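Local coordinates for putative uncharacterized protein (Enterobacter cloacae, PDB 4HFK) that probably serves as an immunity protein of a type VI secretion system, binding and neutralising a partner amidase effector, at residues T8-Q11 against Q12-F15; S32-E35 against D36-S40; P51-N54 against F55-D59; H77-I80 against L81-T84; A87-D90 against A91-P94. All coordinates share one frame; numbering follows the deposited sequence.

Contact 1: residues T8-Q11 against Q12-F15. With SO4 (sulfate ion), chain E.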
loop_
_atom_site.group_PDB
_atom_site.type_symbol
_atom_site.label_atom_id
_atom_site.label_comp_id
_atom_site.label_asym_id
_atom_site.label_seq_id
_atom_site.Cartn_x
_atom_site.Cartn_y
_atom_site.Cartn_z
ATOM N N THR B 8 12.904 -8.844 -6.279
ATOM C CA THR B 8 13.633 -8.799 -5.011
ATOM C C THR B 8 12.735 -8.995 -3.789
ATOM O O THR B 8 13.231 -9.072 -2.663
ATOM C CB THR B 8 14.405 -7.474 -4.834
ATOM O OG1 THR B 8 13.477 -6.402 -4.637
ATOM C CG2 THR B 8 15.279 -7.185 -6.056
ATOM N N PHE B 9 11.423 -9.049 -3.997
ATOM C CA PHE B 9 10.489 -9.313 -2.899
ATOM C C PHE B 9 10.327 -10.824 -2.741
ATOM O O PHE B 9 10.572 -11.579 -3.681
ATOM C CB PHE B 9 9.115 -8.685 -3.188
ATOM C CG PHE B 9 9.116 -7.174 -3.194
ATOM C CD1 PHE B 9 8.576 -6.469 -2.132
ATOM C CD2 PHE B 9 9.657 -6.466 -4.256
ATOM C CE1 PHE B 9 8.581 -5.080 -2.119
ATOM C CE2 PHE B 9 9.662 -5.070 -4.250
ATOM C CZ PHE B 9 9.118 -4.382 -3.183
ATOM N N SER B 10 9.904 -11.276 -1.564
ATOM C CA SER B 10 9.632 -12.699 -1.372
ATOM C C SER B 10 8.300 -13.035 -2.033
ATOM O O SER B 10 7.502 -12.133 -2.322
ATOM C CB SER B 10 9.517 -13.015 0.114
ATOM O OG SER B 10 8.312 -12.473 0.644
ATOM N N GLN B 11 8.039 -14.325 -2.241
ATOM C CA GLN B 11 6.765 -14.760 -2.816
ATOM C C GLN B 11 5.595 -14.382 -1.914
ATOM O O GLN B 11 4.503 -14.052 -2.392
ATOM C CB GLN B 11 6.789 -16.269 -3.091
ATOM C CG GLN B 11 7.527 -16.620 -4.396
ATOM C CD GLN B 11 6.766 -16.136 -5.631
ATOM O OE1 GLN B 11 5.539 -16.228 -5.684
ATOM N NE2 GLN B 11 7.487 -15.609 -6.619
ATOM N N GLN B 12 5.824 -14.425 -0.606
ATOM C CA GLN B 12 4.798 -14.051 0.360
ATOM C C GLN B 12 4.436 -12.584 0.207
ATOM O O GLN B 12 3.260 -12.222 0.126
ATOM C CB GLN B 12 5.292 -14.314 1.783
ATOM C CG GLN B 12 5.633 -15.765 2.028
ATOM C CD GLN B 12 4.435 -16.639 1.817
ATOM O OE1 GLN B 12 4.384 -17.448 0.889
ATOM N NE2 GLN B 12 3.444 -16.473 2.675
ATOM N N GLN B 13 5.461 -11.739 0.173
ATOM C CA GLN B 13 5.253 -10.299 0.029
ATOM C C GLN B 13 4.587 -9.960 -1.298
ATOM O O GLN B 13 3.788 -9.024 -1.378
ATOM C CB GLN B 13 6.591 -9.557 0.136
ATOM C CG GLN B 13 7.210 -9.624 1.527
ATOM C CD GLN B 13 8.696 -9.305 1.513
ATOM O OE1 GLN B 13 9.313 -9.180 0.437
ATOM N NE2 GLN B 13 9.281 -9.170 2.698
ATOM N N ILE B 14 4.937 -10.710 -2.340
ATOM C CA ILE B 14 4.329 -10.501 -3.655
ATOM C C ILE B 14 2.810 -10.725 -3.574
ATOM O O ILE B 14 2.023 -9.921 -4.084
ATOM C CB ILE B 14 4.986 -11.396 -4.724
ATOM C CG1 ILE B 14 6.370 -10.840 -5.090
ATOM C CG2 ILE B 14 4.125 -11.465 -5.994
ATOM C CD1 ILE B 14 7.242 -11.820 -5.849
ATOM N N PHE B 15 2.394 -11.789 -2.895
ATOM C CA PHE B 15 0.973 -12.054 -2.714
ATOM C C PHE B 15 0.304 -11.004 -1.812
ATOM O O PHE B 15 -0.789 -10.502 -2.120
ATOM C CB PHE B 15 0.750 -13.469 -2.164
ATOM C CG PHE B 15 -0.685 -13.914 -2.231
ATOM C CD1 PHE B 15 -1.258 -14.266 -3.451
ATOM C CD2 PHE B 15 -1.461 -13.976 -1.087
ATOM C CE1 PHE B 15 -2.577 -14.672 -3.529
ATOM C CE2 PHE B 15 -2.793 -14.383 -1.156
ATOM C CZ PHE B 15 -3.352 -14.734 -2.376
HETATM S S SO4 E . 3.493 -15.520 6.124
HETATM O O1 SO4 E . 2.074 -15.179 6.306
HETATM O O2 SO4 E . 4.025 -14.749 4.985
HETATM O O3 SO4 E . 4.243 -15.172 7.337
HETATM O O4 SO4 E . 3.652 -16.956 5.881
#
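S10 and Q13 hold each other in a capping box where helix 11-27 begins. S10, the N-cap, accepts the backbone N-H of Q13 on its hydroxyl, with OG 3.0 Å from Q13 N. Q13 answers from its side chain: OE1 lies 3.0 Å from S10 N, and the N-H points almost straight at it (169°). The donor stands above the amide carbonyl plane, 47° out of it, rather than on a lone pair. A chi1 of 71° places the S10 hydroxyl between its own N and carbonyl carbon, close to the first turn of the helix, while the extended Q13 chain passes alongside it, CG 3.2 Å from S10 OG. Helical bonds then take over, I14 N to S10 O at 2.9 Å and F15 N to Q11 O at 3.1 Å. Flanking the box, F9 CB rests on I14 CG1 at 4.0 Å, the positions of a hydrophobic staple, and the F9 ring also meets W44 edge-to-face. Polar ends of the other glutamines are served elsewhere. Q11 OE1 accepts from N49 N, and its NE2 makes a weak bond to A47 O. In one of its two conformers, Q12 NE2 donates to O2 of a sulfate, probably from the crystallisation liquor, at 2.9 Å; K96 NZ and R93 NH1 bind the same ion. Side chains thus supply acceptors for S10 N and Q13 N, and the start of the helix is held by neutral groups.

Contact 2: residues S32-E35 against D36-S40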
loop_
_atom_site.group_PDB
_atom_site.type_symbol
_atom_site.label_atom_id
_atom_site.label_comp_id
_atom_site.label_asym_id
_atom_site.label_seq_id
_atom_site.Cartn_x
_atom_site.Cartn_y
_atom_site.Cartn_z
ATOM N N SER B 32 -9.397 6.728 -11.935
ATOM C CA SER B 32 -7.991 6.667 -12.332
ATOM C C SER B 32 -7.180 5.882 -11.311
ATOM O O SER B 32 -6.300 5.103 -11.676
ATOM C CB SER B 32 -7.398 8.067 -12.483
ATOM O OG SER B 32 -8.142 8.823 -13.427
ATOM N N LEU B 33 -7.477 6.086 -10.033
ATOM C CA LEU B 33 -6.695 5.435 -8.999
ATOM C C LEU B 33 -7.019 3.945 -8.967
ATOM O O LEU B 33 -6.129 3.116 -8.777
ATOM C CB LEU B 33 -6.916 6.090 -7.640
ATOM C CG LEU B 33 -5.839 5.819 -6.590
ATOM C CD1 LEU B 33 -4.498 5.518 -7.235
ATOM C CD2 LEU B 33 -5.692 7.037 -5.740
ATOM N N LYS B 34 -8.288 3.607 -9.190
ATOM C CA LYS B 34 -8.682 2.207 -9.299
ATOM C C LYS B 34 -7.977 1.496 -10.455
ATOM O O LYS B 34 -7.483 0.373 -10.287
ATOM C CB LYS B 34 -10.205 2.072 -9.440
ATOM C CG LYS B 34 -10.669 0.625 -9.429
ATOM C CD LYS B 34 -12.171 0.504 -9.649
ATOM C CE LYS B 34 -12.677 -0.849 -9.150
ATOM N NZ LYS B 34 -11.711 -1.939 -9.455
ATOM N N GLU B 35 -7.924 2.134 -11.626
ATOM C CA GLU B 35 -7.222 1.534 -12.760
ATOM C C GLU B 35 -5.730 1.357 -12.444
ATOM O O GLU B 35 -5.136 0.333 -12.779
ATOM C CB GLU B 35 -7.420 2.364 -14.037
ATOM C CG GLU B 35 -8.879 2.427 -14.494
ATOM C CD GLU B 35 -9.123 3.418 -15.631
ATOM O OE1 GLU B 35 -8.156 4.079 -16.088
ATOM O OE2 GLU B 35 -10.292 3.534 -16.066
ATOM N N ASP B 36 -5.134 2.358 -11.797
ATOM C CA ASP B 36 -3.723 2.294 -11.419
ATOM C C ASP B 36 -3.468 1.137 -10.428
ATOM O O ASP B 36 -2.545 0.326 -10.606
ATOM C CB ASP B 36 -3.296 3.642 -10.828
ATOM C CG ASP B 36 -1.802 3.714 -10.523
ATOM O OD1 ASP B 36 -1.280 2.816 -9.825
ATOM O OD2 ASP B 36 -1.143 4.683 -10.971
ATOM N N ALA B 37 -4.299 1.057 -9.394
ATOM C CA ALA B 37 -4.161 0.014 -8.389
ATOM C C ALA B 37 -4.349 -1.386 -8.991
ATOM O O ALA B 37 -3.645 -2.327 -8.613
ATOM C CB ALA B 37 -5.138 0.251 -7.242
ATOM N N ASP B 38 -5.287 -1.536 -9.925
ATOM C CA ASP B 38 -5.505 -2.845 -10.545
ATOM C C ASP B 38 -4.397 -3.213 -11.542
ATOM O O ASP B 38 -4.065 -4.391 -11.702
ATOM C CB ASP B 38 -6.874 -2.911 -11.231
ATOM C CG ASP B 38 -8.029 -2.919 -10.236
ATOM O OD1 ASP B 38 -7.794 -3.168 -9.027
ATOM O OD2 ASP B 38 -9.181 -2.688 -10.667
ATOM N N ALA B 39 -3.837 -2.213 -12.221
ATOM C CA ALA B 39 -2.704 -2.460 -13.107
ATOM C C ALA B 39 -1.509 -2.848 -12.244
ATOM O O ALA B 39 -0.755 -3.764 -12.570
ATOM C CB ALA B 39 -2.384 -1.230 -13.933
ATOM N N SER B 40 -1.346 -2.142 -11.134
ATOM C CA SER B 40 -0.281 -2.450 -10.190
ATOM C C SER B 40 -0.421 -3.872 -9.643
ATOM O O SER B 40 0.557 -4.635 -9.613
ATOM C CB SER B 40 -0.283 -1.429 -9.049
ATOM O OG SER B 40 0.018 -0.132 -9.549
#
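K34 and D38, one turn apart on helix 31-47, form the salt bridge of this stretch. The lysine chain leaves anti to its backbone N (chi1 -175°) and bends at its last torsion, bringing NZ to 2.9 Å from D38 OD2; as a hydrogen bond it is weak. E35 OE2 turns instead to K31. The backbone bonds are ordinary helical ones, such as A37 N to L33 O at 2.8 Å. D36 O is doubly engaged, taking S40 N at 2.8 Å and the S40 hydroxyl, whose OG is likewise 2.8 Å away but stands above the carbonyl plane, 42° out of it. Apolar contact is slight: L33 CD1 reaches D36 CB at 4.2 Å, with L33 of the second subunit lying against L33, while A37 packs on I24 of helix 11-27. The D36 carboxylate is spent on the second subunit, accepting from its Q79 N and I80 N, and S40 OG accepts from its L81 N. Buried D36 and S40 thus serve first-turn N-H groups of a partner helix, whose positive end would probably favour a charged D36, whereas exposed K34 pairs within its own helix with D38, which also lies against a basic side chain of another protein's chain.

Contact 3: residues P51-N54 against F55-D59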
loop_
_atom_site.group_PDB
_atom_site.type_symbol
_atom_site.label_atom_id
_atom_site.label_comp_id
_atom_site.label_asym_id
_atom_site.label_seq_id
_atom_site.Cartn_x
_atom_site.Cartn_y
_atom_site.Cartn_z
ATOM N N PRO B 51 -1.148 -20.461 -7.984
ATOM C CA PRO B 51 -2.243 -20.743 -8.925
ATOM C C PRO B 51 -3.316 -19.659 -8.891
ATOM O O PRO B 51 -3.478 -18.969 -7.872
ATOM C CB PRO B 51 -2.845 -22.053 -8.393
ATOM C CG PRO B 51 -1.691 -22.731 -7.652
ATOM C CD PRO B 51 -0.942 -21.563 -7.021
ATOM N N ALA B 52 -4.056 -19.527 -9.988
ATOM C CA ALA B 52 -5.119 -18.531 -10.091
ATOM C C ALA B 52 -6.119 -18.615 -8.948
ATOM O O ALA B 52 -6.557 -17.585 -8.412
ATOM C CB ALA B 52 -5.838 -18.684 -11.416
ATOM N N GLU B 53 -6.471 -19.847 -8.585
ATOM C CA GLU B 53 -7.483 -20.127 -7.562
ATOM C C GLU B 53 -7.188 -19.394 -6.248
ATOM O O GLU B 53 -8.107 -18.956 -5.552
ATOM C CB GLU B 53 -7.539 -21.644 -7.309
ATOM C CG GLU B 53 -8.728 -22.122 -6.490
ATOM C CD GLU B 53 -8.601 -23.584 -6.077
ATOM O OE1 GLU B 53 -7.581 -24.219 -6.430
ATOM O OE2 GLU B 53 -9.518 -24.093 -5.395
ATOM N N ASN B 54 -5.909 -19.267 -5.903
ATOM C CA ASN B 54 -5.532 -18.541 -4.685
ATOM C C ASN B 54 -5.990 -17.089 -4.738
ATOM O O ASN B 54 -6.496 -16.542 -3.753
ATOM C CB ASN B 54 -4.018 -18.610 -4.445
ATOM C CG ASN B 54 -3.545 -20.016 -4.161
ATOM O OD1 ASN B 54 -3.883 -20.944 -4.893
ATOM N ND2 ASN B 54 -2.780 -20.192 -3.077
ATOM N N PHE B 55 -5.823 -16.477 -5.906
ATOM C CA PHE B 55 -6.214 -15.090 -6.118
ATOM C C PHE B 55 -7.738 -14.938 -6.160
ATOM O O PHE B 55 -8.291 -13.964 -5.625
ATOM C CB PHE B 55 -5.563 -14.567 -7.408
ATOM C CG PHE B 55 -4.056 -14.552 -7.352
ATOM C CD1 PHE B 55 -3.380 -13.431 -6.885
ATOM C CD2 PHE B 55 -3.319 -15.664 -7.742
ATOM C CE1 PHE B 55 -1.994 -13.416 -6.822
ATOM C CE2 PHE B 55 -1.930 -15.653 -7.674
ATOM C CZ PHE B 55 -1.271 -14.536 -7.209
ATOM N N GLU B 56 -8.408 -15.908 -6.784
ATOM C CA GLU B 56 -9.871 -15.916 -6.847
ATOM C C GLU B 56 -10.471 -15.983 -5.446
ATOM O O GLU B 56 -11.352 -15.198 -5.107
ATOM C CB GLU B 56 -10.375 -17.093 -7.699
ATOM C CG GLU B 56 -9.856 -17.090 -9.140
ATOM C CD GLU B 56 -10.212 -18.358 -9.891
ATOM O OE1 GLU B 56 -11.040 -19.149 -9.381
ATOM O OE2 GLU B 56 -9.658 -18.565 -10.992
ATOM N N LYS B 57 -9.992 -16.917 -4.630
ATOM C CA LYS B 57 -10.466 -17.020 -3.249
ATOM C C LYS B 57 -10.103 -15.784 -2.426
ATOM O O LYS B 57 -10.912 -15.301 -1.635
ATOM C CB LYS B 57 -9.901 -18.275 -2.580
ATOM C CG LYS B 57 -10.392 -19.576 -3.216
ATOM C CD LYS B 57 -9.923 -20.783 -2.415
ATOM C CE LYS B 57 -10.428 -22.084 -3.026
ATOM N NZ LYS B 57 -9.897 -23.264 -2.283
ATOM N N ALA B 58 -8.891 -15.268 -2.620
ATOM C CA ALA B 58 -8.441 -14.081 -1.896
ATOM C C ALA B 58 -9.344 -12.883 -2.164
ATOM O O ALA B 58 -9.603 -12.073 -1.273
ATOM C CB ALA B 58 -6.997 -13.751 -2.260
ATOM N N ASP B 59 -9.817 -12.763 -3.398
ATOM C CA ASP B 59 -10.699 -11.663 -3.758
ATOM C C ASP B 59 -12.009 -11.734 -2.974
ATOM O O ASP B 59 -12.564 -10.707 -2.591
ATOM C CB ASP B 59 -10.979 -11.660 -5.262
ATOM C CG ASP B 59 -11.482 -10.320 -5.746
ATOM O OD1 ASP B 59 -10.717 -9.333 -5.662
ATOM O OD2 ASP B 59 -12.635 -10.253 -6.211
#
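In the first turn of helix 52-66, A52 O receives E56 N at 3.0 Å and F55 N in a weak, bent bond, after which K57 N to E53 O and A58 N to N54 O continue the pattern. F55 leans back over this first turn: the edge of its ring approaches P51 O, CD2 being 3.3 Å away, and A52 O also lies in the ring plane. On the outer side E53 and K57 run side by side and point the same way, both chains extended. Their ends form a salt bridge with E53 OE2 3.2 Å from K57 NZ; the hydrogen bond in it is weak, and K57 CE is just as near to that oxygen. E56 lays its CG 3.4 Å from A52 O and carries its carboxylate past A52 CB to the chain of another protein, where a basic side chain forms a salt bridge with OE1. N54 faces elsewhere, ND2 donating to the carbonyls of L95 and S97 in the C-terminal segment. The inner face of the turn rests on helix 11-27: F55 meets the rings of F15 and W18 edge-to-face, A58 touches the same two aromatics, and D59 forms a salt bridge with R22.

Contact 4: residues H77-I80 against L81-T84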
loop_
_atom_site.group_PDB
_atom_site.type_symbol
_atom_site.label_atom_id
_atom_site.label_comp_id
_atom_site.label_asym_id
_atom_site.label_seq_id
_atom_site.Cartn_x
_atom_site.Cartn_y
_atom_site.Cartn_z
ATOM N N HIS B 77 -12.166 6.741 7.545
ATOM C CA HIS B 77 -12.406 5.331 7.839
ATOM C C HIS B 77 -11.130 4.479 7.801
ATOM O O HIS B 77 -11.211 3.250 7.873
ATOM C CB HIS B 77 -13.456 4.740 6.881
ATOM C CG HIS B 77 -14.782 5.440 6.918
ATOM N ND1 HIS B 77 -15.488 5.640 8.090
ATOM C CD2 HIS B 77 -15.532 5.984 5.932
ATOM C CE1 HIS B 77 -16.608 6.282 7.819
ATOM N NE2 HIS B 77 -16.665 6.500 6.517
ATOM N N TYR B 78 -9.971 5.121 7.670
ATOM C CA TYR B 78 -8.683 4.406 7.721
ATOM C C TYR B 78 -8.630 3.173 6.812
ATOM O O TYR B 78 -8.032 2.150 7.171
ATOM C CB TYR B 78 -8.347 4.008 9.168
ATOM C CG TYR B 78 -7.973 5.187 10.042
ATOM C CD1 TYR B 78 -6.653 5.420 10.395
ATOM C CD2 TYR B 78 -8.939 6.076 10.493
ATOM C CE1 TYR B 78 -6.300 6.503 11.191
ATOM C CE2 TYR B 78 -8.605 7.162 11.288
ATOM C CZ TYR B 78 -7.283 7.372 11.636
ATOM O OH TYR B 78 -6.951 8.464 12.425
ATOM N N GLN B 79 -9.249 3.275 5.636
ATOM C CA GLN B 79 -9.280 2.163 4.688
ATOM C C GLN B 79 -7.909 1.788 4.136
ATOM O O GLN B 79 -7.650 0.615 3.868
ATOM C CB GLN B 79 -10.244 2.474 3.538
ATOM C CG GLN B 79 -11.611 2.914 4.044
ATOM C CD GLN B 79 -12.754 2.128 3.437
ATOM O OE1 GLN B 79 -13.134 1.071 3.940
ATOM N NE2 GLN B 79 -13.310 2.645 2.348
ATOM N N ILE B 80 -7.036 2.779 3.959
ATOM C CA ILE B 80 -5.701 2.514 3.421
ATOM C C ILE B 80 -4.942 1.610 4.392
ATOM O O ILE B 80 -4.302 0.624 3.984
ATOM C CB ILE B 80 -4.915 3.821 3.176
ATOM C CG1 ILE B 80 -5.470 4.547 1.946
ATOM C CG2 ILE B 80 -3.420 3.537 3.003
ATOM C CD1 ILE B 80 -5.283 3.775 0.636
ATOM N N LEU B 81 -5.035 1.928 5.680
ATOM C CA LEU B 81 -4.442 1.063 6.692
ATOM C C LEU B 81 -5.119 -0.304 6.661
ATOM O O LEU B 81 -4.443 -1.333 6.700
ATOM C CB LEU B 81 -4.547 1.683 8.092
ATOM C CG LEU B 81 -3.432 1.229 9.061
ATOM C CD1 LEU B 81 -3.267 2.230 10.185
ATOM C CD2 LEU B 81 -3.742 -0.116 9.648
ATOM N N LYS B 82 -6.449 -0.313 6.581
ATOM C CA LYS B 82 -7.199 -1.576 6.522
ATOM C C LYS B 82 -6.727 -2.486 5.381
ATOM O O LYS B 82 -6.640 -3.707 5.550
ATOM C CB LYS B 82 -8.714 -1.326 6.402
ATOM C CG LYS B 82 -9.557 -2.608 6.512
ATOM C CD LYS B 82 -11.010 -2.419 6.061
ATOM C CE LYS B 82 -11.624 -1.134 6.584
ATOM N NZ LYS B 82 -12.932 -0.833 5.911
ATOM N N CYS B 83 -6.421 -1.901 4.224
ATOM C CA CYS B 83 -5.894 -2.688 3.108
ATOM C C CYS B 83 -4.646 -3.492 3.530
ATOM O O CYS B 83 -4.467 -4.644 3.127
ATOM C CB CYS B 83 -5.558 -1.784 1.915
ATOM S SG CYS B 83 -7.004 -0.929 1.176
ATOM N N THR B 84 -3.786 -2.894 4.349
ATOM C CA THR B 84 -2.601 -3.615 4.800
ATOM C C THR B 84 -2.977 -4.666 5.837
ATOM O O THR B 84 -2.443 -5.783 5.822
ATOM C CB THR B 84 -1.516 -2.660 5.343
ATOM O OG1 THR B 84 -0.972 -1.909 4.251
ATOM C CG2 THR B 84 -0.378 -3.445 5.999
HETATM O O HOH W 1 -13.087 1.271 8.004
HETATM O O HOH W 2 -1.579 0.522 4.880
#
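Q79 and K82 pair across the first turn of helix 79-87, the last helix of this all-helical fold, with Y78 at its N-cap. Y78 has the left-handed backbone conformation (phi 49°, psi 37°), which turns the chain into the helix; its carbonyl then accepts K82 N at 3.0 Å. The packed part is I80, L81 and C83. I80 and L81 turn their side chains to the second subunit, onto S40 and A43 there, while C83 lies against Q20, C23 and I24 of helix 11-27. C83 N closes the turn on Q79 O at 2.8 Å. The polar side is hydrated beside exposed H77. K82 runs alongside Q79, its chain bent at chi3 (-44°), and NZ donates to Q79 OE1 at 2.7 Å in the carbonyl plane. Water 1 links that ammonium, 3.0 Å from NZ, to H77 O, and L66 O and Q68 O also accept from NZ, surrounding the buried charge with neutral oxygens. A second water works farther along the helix. It donates to I80 O, 2.9 Å away, and lies 2.6 Å from T84 OG1, a hydroxyl also hydrogen-bonded to Q20 NE2.

Contact 5: residues A87-D90 against A91-P94; sequences ANSD and AIRP. With SO4 (sulfate ion), chain E.
R93 folds its guanidinium back over the loop and divides it between a carboxylate, a backbone carbonyl and a sulfate. NH2 points almost straight at D90 OD1 (2.7 Å, 175°), a salt bridge in the guanidinium plane although the carboxylate itself is turned 79° against that plane. The same nitrogen makes a weak bond to N88 O, and S89 O sits over one face, offset toward the rim. A sharp bend at chi3 (-17°) swings the group round, and NH1 on its far edge donates to sulfate O1 at 2.9 Å. Water 3 accepts from that NH1 and may also bond N88 OD1; N88 ND2 itself donates to T84 O. Beneath the arginine, S89 forms an ST motif. Its OG accepts I92 N at 3.3 Å and its carbonyl takes I92 N and R93 N in weak bonds, R93 N also reaching D90 O weakly. The S89 hydroxyl has I86 O as a second partner, at the end of helix 79-87. I92 turns inward from this bend, setting CG2 3.7 Å from A87 O and packing on F15 of helix 11-27 and on A58 and V61 of helix 52-66. Farther out, P94 CD lies 3.2 Å from D90 O.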
loop_
_atom_site.group_PDB
_atom_site.type_symbol
_atom_site.label_atom_id
_atom_site.label_comp_id
_atom_site.label_asym_id
_atom_site.label_seq_id
_atom_site.Cartn_x
_atom_site.Cartn_y
_atom_site.Cartn_z
ATOM N N ALA B 87 -4.265 -7.633 3.952
ATOM C CA ALA B 87 -3.190 -8.362 3.270
ATOM C C ALA B 87 -2.438 -9.294 4.223
ATOM O O ALA B 87 -1.946 -10.357 3.825
ATOM C CB ALA B 87 -2.227 -7.386 2.615
ATOM N N ASN B 88 -2.348 -8.883 5.480
ATOM C CA ASN B 88 -1.602 -9.628 6.487
ATOM C C ASN B 88 -2.481 -10.384 7.475
ATOM O O ASN B 88 -2.014 -10.777 8.553
ATOM C CB ASN B 88 -0.671 -8.677 7.241
ATOM C CG ASN B 88 0.441 -8.162 6.358
ATOM O OD1 ASN B 88 1.467 -8.824 6.198
ATOM N ND2 ASN B 88 0.230 -6.996 5.740
ATOM N N SER B 89 -3.742 -10.600 7.111
ATOM C CA SER B 89 -4.681 -11.252 8.016
ATOM C C SER B 89 -4.564 -12.773 7.975
ATOM O O SER B 89 -4.079 -13.346 6.987
ATOM C CB SER B 89 -6.120 -10.851 7.675
ATOM O OG SER B 89 -6.525 -11.449 6.454
ATOM N N ASP B 90 -5.025 -13.412 9.051
ATOM C CA ASP B 90 -5.110 -14.867 9.125
ATOM C C ASP B 90 -6.020 -15.427 8.026
ATOM O O ASP B 90 -5.770 -16.507 7.489
ATOM C CB ASP B 90 -5.633 -15.304 10.503
ATOM C CG ASP B 90 -4.586 -15.183 11.609
ATOM O OD1 ASP B 90 -3.470 -14.672 11.356
ATOM O OD2 ASP B 90 -4.890 -15.605 12.753
ATOM N N ALA B 91 -7.073 -14.692 7.684
ATOM C CA ALA B 91 -7.995 -15.164 6.651
ATOM C C ALA B 91 -7.334 -15.275 5.273
ATOM O O ALA B 91 -7.678 -16.141 4.472
ATOM C CB ALA B 91 -9.240 -14.280 6.592
ATOM N N ILE B 92 -6.385 -14.393 4.991
ATOM C CA ILE B 92 -5.686 -14.418 3.710
ATOM C C ILE B 92 -4.533 -15.433 3.742
ATOM O O ILE B 92 -4.152 -15.994 2.706
ATOM C CB ILE B 92 -5.169 -12.998 3.357
ATOM C CG1 ILE B 92 -6.329 -12.122 2.842
ATOM C CG2 ILE B 92 -4.031 -13.046 2.334
ATOM C CD1 ILE B 92 -6.760 -12.454 1.397
ATOM N N ARG B 93 -4.008 -15.691 4.943
ATOM C CA ARG B 93 -2.756 -16.450 5.108
ATOM C C ARG B 93 -2.671 -17.818 4.398
ATOM O O ARG B 93 -1.675 -18.100 3.738
ATOM C CB ARG B 93 -2.334 -16.562 6.596
ATOM C CG ARG B 93 -0.875 -17.057 6.767
ATOM C CD ARG B 93 -0.266 -16.864 8.172
ATOM N NE ARG B 93 -0.990 -15.909 9.017
ATOM C CZ ARG B 93 -0.734 -14.605 9.054
ATOM N NH1 ARG B 93 0.219 -14.104 8.285
ATOM N NH2 ARG B 93 -1.440 -13.798 9.841
ATOM N N PRO B 94 -3.700 -18.668 4.519
ATOM C CA PRO B 94 -3.521 -19.958 3.842
ATOM C C PRO B 94 -3.462 -19.851 2.316
ATOM O O PRO B 94 -2.941 -20.762 1.668
ATOM C CB PRO B 94 -4.772 -20.748 4.242
ATOM C CG PRO B 94 -5.779 -19.710 4.661
ATOM C CD PRO B 94 -4.968 -18.610 5.272
HETATM S S SO4 E . 3.493 -15.520 6.124
HETATM O O1 SO4 E . 2.074 -15.179 6.306
HETATM O O2 SO4 E . 4.025 -14.749 4.985
HETATM O O3 SO4 E . 4.243 -15.172 7.337
HETATM O O4 SO4 E . 3.652 -16.956 5.881
HETATM O O HOH W 3 1.557 -11.359 7.309
#

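In the fold
Helix 11-27 joins three of the contacts: F15 of contact 1 packs on F55 and A58 of contact 3 and on I92 of contact 5, while A58 and I92 also touch each other. Contacts 1 and 5 share the sulfate as well, but contact 1 caps a helix with a side-chain box, whereas contact 5 folds a loop round an arginine-aspartate pair. Contacts 2 and 4 are the more buried pair, each meeting the other's counterpart in the second subunit. Contacts 2 and 3 both carry i to i+4 lysine-acid pairs; contact 4 instead surrounds its lysine with neutral oxygens. Contact 3 forms a salt bridge with the chain of another protein; contacts 2 and 4 pack against it.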